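Local coordinates for RNA polymerase sigma factor SIGMA-28 (FliA) (Aquifex aeolicus, PDB 1RP3), which probably directs RNA polymerase to flagellar promoters as a sigma factor, and is held here in an inactive conformation by the anti-sigma factor FlgM, at residues A[14-17]-A[18-21]; A[148-151]-A[152-156]. One frame throughout, in Å; residues are numbered along the deposited sequence.

Contact 1 (A[14-17]-A[18-21]); sequences REEL and ILKY
L17 and Y21 lie side by side on one flank of helix 7-33, one turn apart and pointing the same way. CD1 of L17 reaches CE2 of Y21 at 4.1 Å, a loose apolar touch. The ring of Y21 also runs past the backbone of the preceding turn, its CD2 3.3 Å from L17 O in an oblique approach. The first torsion explains this: CG of Y21 stands beside its own backbone N (chi1 -68°), which lays the ring back along the helix toward L17. K20 CG sits over one ring face, offset toward the rim, and the extended lysine chain runs on alongside the ring toward the hydroxyl end. With an alanine in place of Y21, L17 CD1 would probably lose its apolar neighbour and a gap would open toward L53 of helix 42-58, on which the ring packs.

A turn earlier, I18 folds CG1 back over the carbonyl of R14, 3.3 Å from R14 O, and its CD1 comes 4.4 Å from R14 CG. R14 NE makes a salt bridge with D58 at the end of helix 42-58. Beneath the side chains, I18 N bonds R14 O at 2.9 Å and L19 N bonds E15 O at 2.8 Å, whereas the bond from Y21 N to L17 O is stretched to 3.3 Å. I18 and L19 meet I11 of the FlgM chain. R14, L17, I18 and Y21 all touch helix 42-58, the i to i+3 and i+4 spacing of an amphipathic alpha-helix packed on its neighbour in the helical sigma-70 region 2 part of the chain.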
loop_
_atom_site.group_PDB
_atom_site.type_symbol
_atom_site.label_atom_id
_atom_site.label_comp_id
_atom_site.label_asym_id
_atom_site.label_seq_id
_atom_site.Cartn_x
_atom_site.Cartn_y
_atom_site.Cartn_z
ATOM N N ARG A 14 5.438 -7.535 26.054
ATOM C CA ARG A 14 5.567 -6.483 25.067
ATOM C C ARG A 14 6.493 -6.916 23.917
ATOM O O ARG A 14 6.090 -6.889 22.746
ATOM C CB ARG A 14 6.099 -5.224 25.758
ATOM C CG ARG A 14 6.153 -3.972 24.898
ATOM C CD ARG A 14 6.779 -2.830 25.674
ATOM N NE ARG A 14 6.897 -1.612 24.879
ATOM C CZ ARG A 14 7.740 -0.620 25.144
ATOM N NH1 ARG A 14 8.551 -0.696 26.192
ATOM N NH2 ARG A 14 7.763 0.456 24.368
ATOM N N GLU A 15 7.701 -7.374 24.255
ATOM C CA GLU A 15 8.659 -7.808 23.235
ATOM C C GLU A 15 8.150 -8.952 22.378
ATOM O O GLU A 15 8.308 -8.937 21.158
ATOM C CB GLU A 15 10.016 -8.141 23.850
ATOM C CG GLU A 15 10.768 -6.872 24.217
ATOM C CD GLU A 15 12.099 -7.097 24.926
ATOM O OE1 GLU A 15 12.708 -8.186 24.759
ATOM O OE2 GLU A 15 12.533 -6.156 25.637
ATOM N N GLU A 16 7.524 -9.929 23.013
ATOM C CA GLU A 16 6.978 -11.063 22.290
ATOM C C GLU A 16 5.910 -10.579 21.321
ATOM O O GLU A 16 5.800 -11.073 20.200
ATOM C CB GLU A 16 6.359 -12.075 23.261
ATOM C CG GLU A 16 7.367 -12.834 24.128
ATOM C CD GLU A 16 8.386 -13.620 23.318
ATOM O OE1 GLU A 16 8.036 -14.094 22.207
ATOM O OE2 GLU A 16 9.534 -13.762 23.799
ATOM N N LEU A 17 5.128 -9.599 21.766
ATOM C CA LEU A 17 4.051 -9.039 20.953
ATOM C C LEU A 17 4.654 -8.313 19.733
ATOM O O LEU A 17 4.215 -8.525 18.606
ATOM C CB LEU A 17 3.177 -8.121 21.818
ATOM C CG LEU A 17 1.659 -8.037 21.588
ATOM C CD1 LEU A 17 1.037 -9.409 21.340
ATOM C CD2 LEU A 17 1.012 -7.386 22.809
ATOM N N ILE A 18 5.711 -7.531 19.955
ATOM C CA ILE A 18 6.391 -6.818 18.877
ATOM C C ILE A 18 6.945 -7.835 17.892
ATOM O O ILE A 18 6.633 -7.804 16.701
ATOM C CB ILE A 18 7.542 -5.928 19.419
ATOM C CG1 ILE A 18 6.966 -4.813 20.294
ATOM C CG2 ILE A 18 8.336 -5.312 18.278
ATOM C CD1 ILE A 18 8.022 -3.948 20.964
ATOM N N LEU A 19 7.730 -8.765 18.420
ATOM C CA LEU A 19 8.344 -9.837 17.644
ATOM C C LEU A 19 7.298 -10.564 16.812
ATOM O O LEU A 19 7.493 -10.788 15.625
ATOM C CB LEU A 19 8.997 -10.829 18.606
ATOM C CG LEU A 19 10.375 -11.435 18.356
ATOM C CD1 LEU A 19 11.353 -10.384 17.867
ATOM C CD2 LEU A 19 10.871 -12.043 19.679
ATOM N N LYS A 20 6.174 -10.893 17.442
ATOM C CA LYS A 20 5.088 -11.616 16.791
ATOM C C LYS A 20 4.585 -10.944 15.525
ATOM O O LYS A 20 4.326 -11.617 14.536
ATOM C CB LYS A 20 3.915 -11.829 17.763
ATOM C CG LYS A 20 2.731 -12.559 17.144
ATOM C CD LYS A 20 1.563 -12.738 18.114
ATOM C CE LYS A 20 0.445 -13.550 17.445
ATOM N NZ LYS A 20 -0.699 -13.789 18.371
ATOM N N TYR A 21 4.487 -9.618 15.549
ATOM C CA TYR A 21 3.980 -8.870 14.409
ATOM C C TYR A 21 4.976 -8.285 13.403
ATOM O O TYR A 21 4.573 -7.651 12.426
ATOM C CB TYR A 21 2.992 -7.819 14.896
ATOM C CG TYR A 21 1.733 -8.443 15.443
ATOM C CD1 TYR A 21 0.799 -9.018 14.582
ATOM C CD2 TYR A 21 1.489 -8.498 16.819
ATOM C CE1 TYR A 21 -0.345 -9.640 15.073
ATOM C CE2 TYR A 21 0.347 -9.112 17.325
ATOM C CZ TYR A 21 -0.570 -9.684 16.443
ATOM O OH TYR A 21 -1.713 -10.283 16.928
#

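Contact 2 (A[148-151]-A[152-156])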
loop_
_atom_site.group_PDB
_atom_site.type_symbol
_atom_site.label_atom_id
_atom_site.label_comp_id
_atom_site.label_asym_id
_atom_site.label_seq_id
_atom_site.Cartn_x
_atom_site.Cartn_y
_atom_site.Cartn_z
ATOM N N GLU A 148 -6.039 7.553 0.582
ATOM C CA GLU A 148 -5.750 7.034 1.917
ATOM C C GLU A 148 -6.295 8.001 2.974
ATOM O O GLU A 148 -6.803 7.569 4.003
ATOM C CB GLU A 148 -4.234 6.827 2.106
ATOM C CG GLU A 148 -3.844 6.034 3.369
ATOM C CD GLU A 148 -3.663 6.904 4.613
ATOM O OE1 GLU A 148 -3.351 8.106 4.485
ATOM O OE2 GLU A 148 -3.805 6.377 5.733
ATOM N N GLU A 149 -6.190 9.304 2.706
ATOM C CA GLU A 149 -6.694 10.327 3.619
ATOM C C GLU A 149 -8.175 10.098 3.907
ATOM O O GLU A 149 -8.625 10.273 5.037
ATOM C CB GLU A 149 -6.512 11.721 3.024
ATOM C CG GLU A 149 -5.176 12.362 3.332
ATOM C CD GLU A 149 -5.028 13.736 2.703
ATOM O OE1 GLU A 149 -6.054 14.306 2.268
ATOM O OE2 GLU A 149 -3.887 14.244 2.640
ATOM N N VAL A 150 -8.913 9.691 2.878
ATOM C CA VAL A 150 -10.336 9.426 3.003
ATOM C C VAL A 150 -10.570 8.199 3.873
ATOM O O VAL A 150 -11.317 8.251 4.859
ATOM C CB VAL A 150 -10.992 9.242 1.616
ATOM C CG1 VAL A 150 -12.464 8.869 1.762
ATOM C CG2 VAL A 150 -10.831 10.523 0.791
ATOM N N PHE A 151 -9.896 7.108 3.533
ATOM C CA PHE A 151 -10.011 5.877 4.300
ATOM C C PHE A 151 -9.571 6.046 5.745
ATOM O O PHE A 151 -10.059 5.341 6.622
ATOM C CB PHE A 151 -9.216 4.755 3.646
ATOM C CG PHE A 151 -9.953 4.049 2.570
ATOM C CD1 PHE A 151 -10.783 2.979 2.874
ATOM C CD2 PHE A 151 -9.840 4.459 1.252
ATOM C CE1 PHE A 151 -11.476 2.318 1.875
ATOM C CE2 PHE A 151 -10.528 3.805 0.248
ATOM C CZ PHE A 151 -11.353 2.736 0.560
ATOM N N ARG A 152 -8.613 6.940 5.983
ATOM C CA ARG A 152 -8.141 7.188 7.346
ATOM C C ARG A 152 -9.209 7.935 8.147
ATOM O O ARG A 152 -9.354 7.722 9.353
ATOM C CB ARG A 152 -6.832 7.978 7.368
ATOM C CG ARG A 152 -6.238 8.029 8.764
ATOM C CD ARG A 152 -4.953 8.817 8.840
ATOM N NE ARG A 152 -3.892 8.217 8.041
ATOM C CZ ARG A 152 -2.598 8.323 8.311
ATOM N NH1 ARG A 152 -2.180 8.995 9.377
ATOM N NH2 ARG A 152 -1.720 7.817 7.459
ATOM N N ASP A 153 -9.936 8.826 7.475
ATOM C CA ASP A 153 -11.015 9.573 8.112
ATOM C C ASP A 153 -12.026 8.560 8.657
ATOM O O ASP A 153 -12.494 8.696 9.786
ATOM C CB ASP A 153 -11.709 10.510 7.110
ATOM C CG ASP A 153 -10.973 11.836 6.919
ATOM O OD1 ASP A 153 -10.298 12.308 7.862
ATOM O OD2 ASP A 153 -11.094 12.422 5.815
ATOM N N PHE A 154 -12.320 7.521 7.874
ATOM C CA PHE A 154 -13.262 6.492 8.305
ATOM C C PHE A 154 -12.687 5.724 9.483
ATOM O O PHE A 154 -13.352 5.571 10.502
ATOM C CB PHE A 154 -13.569 5.503 7.178
ATOM C CG PHE A 154 -14.180 6.129 5.953
ATOM C CD1 PHE A 154 -14.961 7.277 6.044
ATOM C CD2 PHE A 154 -13.984 5.554 4.699
ATOM C CE1 PHE A 154 -15.543 7.845 4.903
ATOM C CE2 PHE A 154 -14.560 6.111 3.552
ATOM C CZ PHE A 154 -15.341 7.261 3.656
ATOM N N ALA A 155 -11.442 5.268 9.343
ATOM C CA ALA A 155 -10.748 4.499 10.375
ATOM C C ALA A 155 -10.594 5.247 11.693
ATOM O O ALA A 155 -10.692 4.655 12.766
ATOM C CB ALA A 155 -9.387 4.067 9.869
ATOM N N ARG A 156 -10.326 6.547 11.601
ATOM C CA ARG A 156 -10.154 7.404 12.769
ATOM C C ARG A 156 -11.430 7.393 13.610
ATOM O O ARG A 156 -11.383 7.497 14.842
ATOM C CB ARG A 156 -9.810 8.825 12.311
ATOM C CG ARG A 156 -9.498 9.807 13.416
ATOM C CD ARG A 156 -8.957 11.119 12.850
ATOM N NE ARG A 156 -7.559 11.024 12.426
ATOM C CZ ARG A 156 -7.114 11.315 11.203
ATOM N NH1 ARG A 156 -7.958 11.719 10.256
ATOM N NH2 ARG A 156 -5.814 11.228 10.932
#
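An i to i+4 salt bridge on helix 129-158, in sigma-70 region 3, joins E148 to R152. The guanidinium comes side-on, and both NE and NH2 donate to the same oxygen, E148 OE2: NE at 3.0 Å, on the syn lone pair of OE2, and NH2 at 3.1 Å, on the syn side but 33° out of the carboxylate plane. OE2 lies near the guanidinium plane, yet the two flat groups are turned 79° against each other. Both chains bend to meet, E148 at chi2 and R152 at chi3 (-63°). Each charge has a second partner on helix 66-85, R85 for E148 OE1 and D82 for R152 NH1, which makes the pair part of a charged network between two helices and probably limits rotation of both end groups.

Elsewhere round the helix, V150 and F154 run side by side, with V150 CG1 3.8 Å from F154 CZ. The carbonyl of V150 lies beneath this ring, its O 3.7 Å from the plane and over the centre, while it also accepts F154 N at 3.3 Å. K180 makes a cation-pi contact with F154. F151 CD1 approaches F154 CD2 obliquely at 4.5 Å, and the F151 ring stacks with F87 of the FlgM chain. V150 and F151 both pack on L235 of helix 217-236.

Overall arrangement
Contact 1 and contact 2 sit on different helices, 7-33 and 129-158, and follow one another in series along the chain. Their centres are 26 Å apart and their nearest atoms about 17 Å, with no touch between them. Contact 1 lies far out, 25 Å from the centre of the chain; contact 2 is more central, at 12 Å. What links them is FlgM: the anti-sigma chain meets 14-21 through its I11 and L15, and 148-156 through its F87 and T88, which are far apart in its sequence. Separate parts of FlgM thus touch regions 2 and 3, consistent with an inhibitor that holds several sigma regions together in an inactive conformation.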